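PDB 3ZPY: alginate lyase, family PL7 from Zobellia galactanivorans, which probably cleaves the polysaccharide alginate as a lyase, this chain being the catalytic domain of a longer marine bacterial protein. Local coordinates for residues 45-48 against 49-52. Numbering follows the deposited sequence.
Sequences YSDD and NYFY
Asp47 has its CG anti to the backbone N (chi1 180°), which sets CG beside its own carbonyl carbon, where the carboxylate reaches Asn49 N and the Tyr50 ring. Asp47 OD1 accepts a hydrogen bond from Asn49 N (2.9 Å), from above the carboxylate plane. Asp47 OD2 lies 3.4 Å from Tyr50 CD2, with carboxylate and ring planes 70° apart. A water lies 2.7 Å from Asp47 OD2 and 2.9 Å from Asn49 OD1 and bridges the two side chains. A leucine in place of Asp47 would probably leave the Asn49 N-H without its acceptor and the water without one of its anchors.

The backbone of Asp47 is held as well. Asp47 N gives a nearly straight bond to Phe51 O (2.8 Å). Its carbonyl oxygen takes two donors: Phe51 N approaches almost in line with the C=O, and Tyr50 N comes from above the carbonyl plane. Next to this pair, Ser46 CA makes a CA-H...O contact with the same Phe51 O.

The rings of Tyr45 and Phe51 lie in almost the same orientation (9°) but are offset so far that they hardly overlap. Tyr45 CD2 meets Phe51 CD2 at 3.4 Å. Tyr45 OH and Ser19 OG share a hydrogen bond, and Tyr50 OH hydrogen-bonds Gly22 O. The Tyr52 side chain crosses that of Asp48 at about a right angle, and Tyr52 CD2 lies 3.4 Å from the backbone O of Asp48. The Tyr52 ring also stacks with Tyr59. The successive residues Tyr50 and Phe51 both bond the carbonyl of Asp47, as in a classic beta bulge, at the turn leading into edge strand 51-53 of the seven-stranded antiparallel sheet.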
loop_
_atom_site.group_PDB
_atom_site.type_symbol
_atom_site.label_atom_id
_atom_site.label_comp_id
_atom_site.label_asym_id
_atom_site.label_seq_id
_atom_site.Cartn_x
_atom_site.Cartn_y
_atom_site.Cartn_z
ATOM N N TYR A 45 -0.461 -18.388 6.767
ATOM C CA TYR A 45 -0.050 -17.232 7.566
ATOM C C TYR A 45 -1.225 -16.357 8.029
ATOM O O TYR A 45 -2.010 -15.864 7.200
ATOM C CB TYR A 45 0.940 -16.358 6.783
ATOM C CG TYR A 45 1.367 -15.129 7.547
ATOM C CD1 TYR A 45 1.827 -15.212 8.866
ATOM C CD2 TYR A 45 1.189 -13.873 6.997
ATOM C CE1 TYR A 45 2.205 -14.071 9.566
ATOM C CE2 TYR A 45 1.521 -12.719 7.704
ATOM C CZ TYR A 45 1.977 -12.811 8.996
ATOM O OH TYR A 45 2.337 -11.652 9.692
ATOM N N SER A 46 -1.254 -16.068 9.344
ATOM C CA SER A 46 -2.226 -15.162 9.927
ATOM C C SER A 46 -1.636 -14.725 11.261
ATOM O O SER A 46 -1.186 -15.573 12.034
ATOM C CB SER A 46 -3.589 -15.876 10.107
ATOM O OG SER A 46 -4.568 -14.986 10.599
ATOM N N ASP A 47 -1.818 -13.424 11.554
ATOM C CA ASP A 47 -1.408 -12.927 12.827
ATOM C C ASP A 47 -2.378 -11.788 13.124
ATOM O O ASP A 47 -2.401 -10.796 12.409
ATOM C CB ASP A 47 0.037 -12.409 12.779
ATOM C CG ASP A 47 0.542 -11.858 14.084
ATOM O OD1 ASP A 47 -0.238 -11.504 15.012
ATOM O OD2 ASP A 47 1.771 -11.748 14.222
ATOM N N ASP A 48 -3.154 -11.907 14.186
ATOM C CA ASP A 48 -4.132 -10.861 14.476
ATOM C C ASP A 48 -3.564 -9.534 14.779
ATOM O O ASP A 48 -4.301 -8.552 14.726
ATOM C CB ASP A 48 -4.956 -11.302 15.721
ATOM C CG ASP A 48 -5.940 -12.405 15.419
ATOM O OD1 ASP A 48 -6.005 -12.852 14.201
ATOM O OD2 ASP A 48 -6.629 -12.890 16.397
ATOM N N ASN A 49 -2.236 -9.448 14.998
ATOM C CA ASN A 49 -1.684 -8.133 15.241
ATOM C C ASN A 49 -1.466 -7.363 13.901
ATOM O O ASN A 49 -1.332 -6.146 13.896
ATOM C CB ASN A 49 -0.341 -8.214 15.920
ATOM C CG ASN A 49 -0.440 -8.546 17.421
ATOM O OD1 ASN A 49 0.295 -9.406 17.909
ATOM N ND2 ASN A 49 -1.446 -8.021 18.069
ATOM N N TYR A 50 -1.329 -8.115 12.784
ATOM C CA TYR A 50 -0.823 -7.547 11.500
ATOM C C TYR A 50 -1.621 -7.855 10.244
ATOM O O TYR A 50 -1.764 -7.004 9.366
ATOM C CB TYR A 50 0.614 -8.038 11.215
ATOM C CG TYR A 50 1.603 -7.670 12.306
ATOM C CD1 TYR A 50 1.755 -6.323 12.752
ATOM C CD2 TYR A 50 2.321 -8.668 12.965
ATOM C CE1 TYR A 50 2.637 -6.062 13.773
ATOM C CE2 TYR A 50 3.216 -8.405 13.989
ATOM C CZ TYR A 50 3.365 -7.097 14.413
ATOM O OH TYR A 50 4.271 -6.803 15.408
ATOM N N PHE A 51 -2.021 -9.111 10.107
ATOM C CA PHE A 51 -2.438 -9.643 8.816
ATOM C C PHE A 51 -3.381 -10.781 9.105
ATOM O O PHE A 51 -2.931 -11.876 9.518
ATOM C CB PHE A 51 -1.181 -10.138 8.014
ATOM C CG PHE A 51 -1.537 -10.674 6.625
ATOM C CD1 PHE A 51 -1.775 -9.802 5.554
ATOM C CD2 PHE A 51 -1.596 -12.038 6.405
ATOM C CE1 PHE A 51 -2.063 -10.300 4.294
ATOM C CE2 PHE A 51 -1.855 -12.522 5.152
ATOM C CZ PHE A 51 -2.084 -11.680 4.105
ATOM N N TYR A 52 -4.700 -10.547 8.849
ATOM C CA TYR A 52 -5.694 -11.497 9.305
ATOM C C TYR A 52 -6.932 -11.353 8.480
ATOM O O TYR A 52 -7.081 -10.433 7.707
ATOM C CB TYR A 52 -5.942 -11.378 10.836
ATOM C CG TYR A 52 -6.483 -10.043 11.290
ATOM C CD1 TYR A 52 -7.864 -9.849 11.299
ATOM C CD2 TYR A 52 -5.640 -8.982 11.635
ATOM C CE1 TYR A 52 -8.412 -8.629 11.708
ATOM C CE2 TYR A 52 -6.159 -7.710 11.995
ATOM C CZ TYR A 52 -7.564 -7.602 12.039
ATOM O OH TYR A 52 -8.112 -6.412 12.384
HETATM O O HOH W 1 2.456 -10.750 16.609
#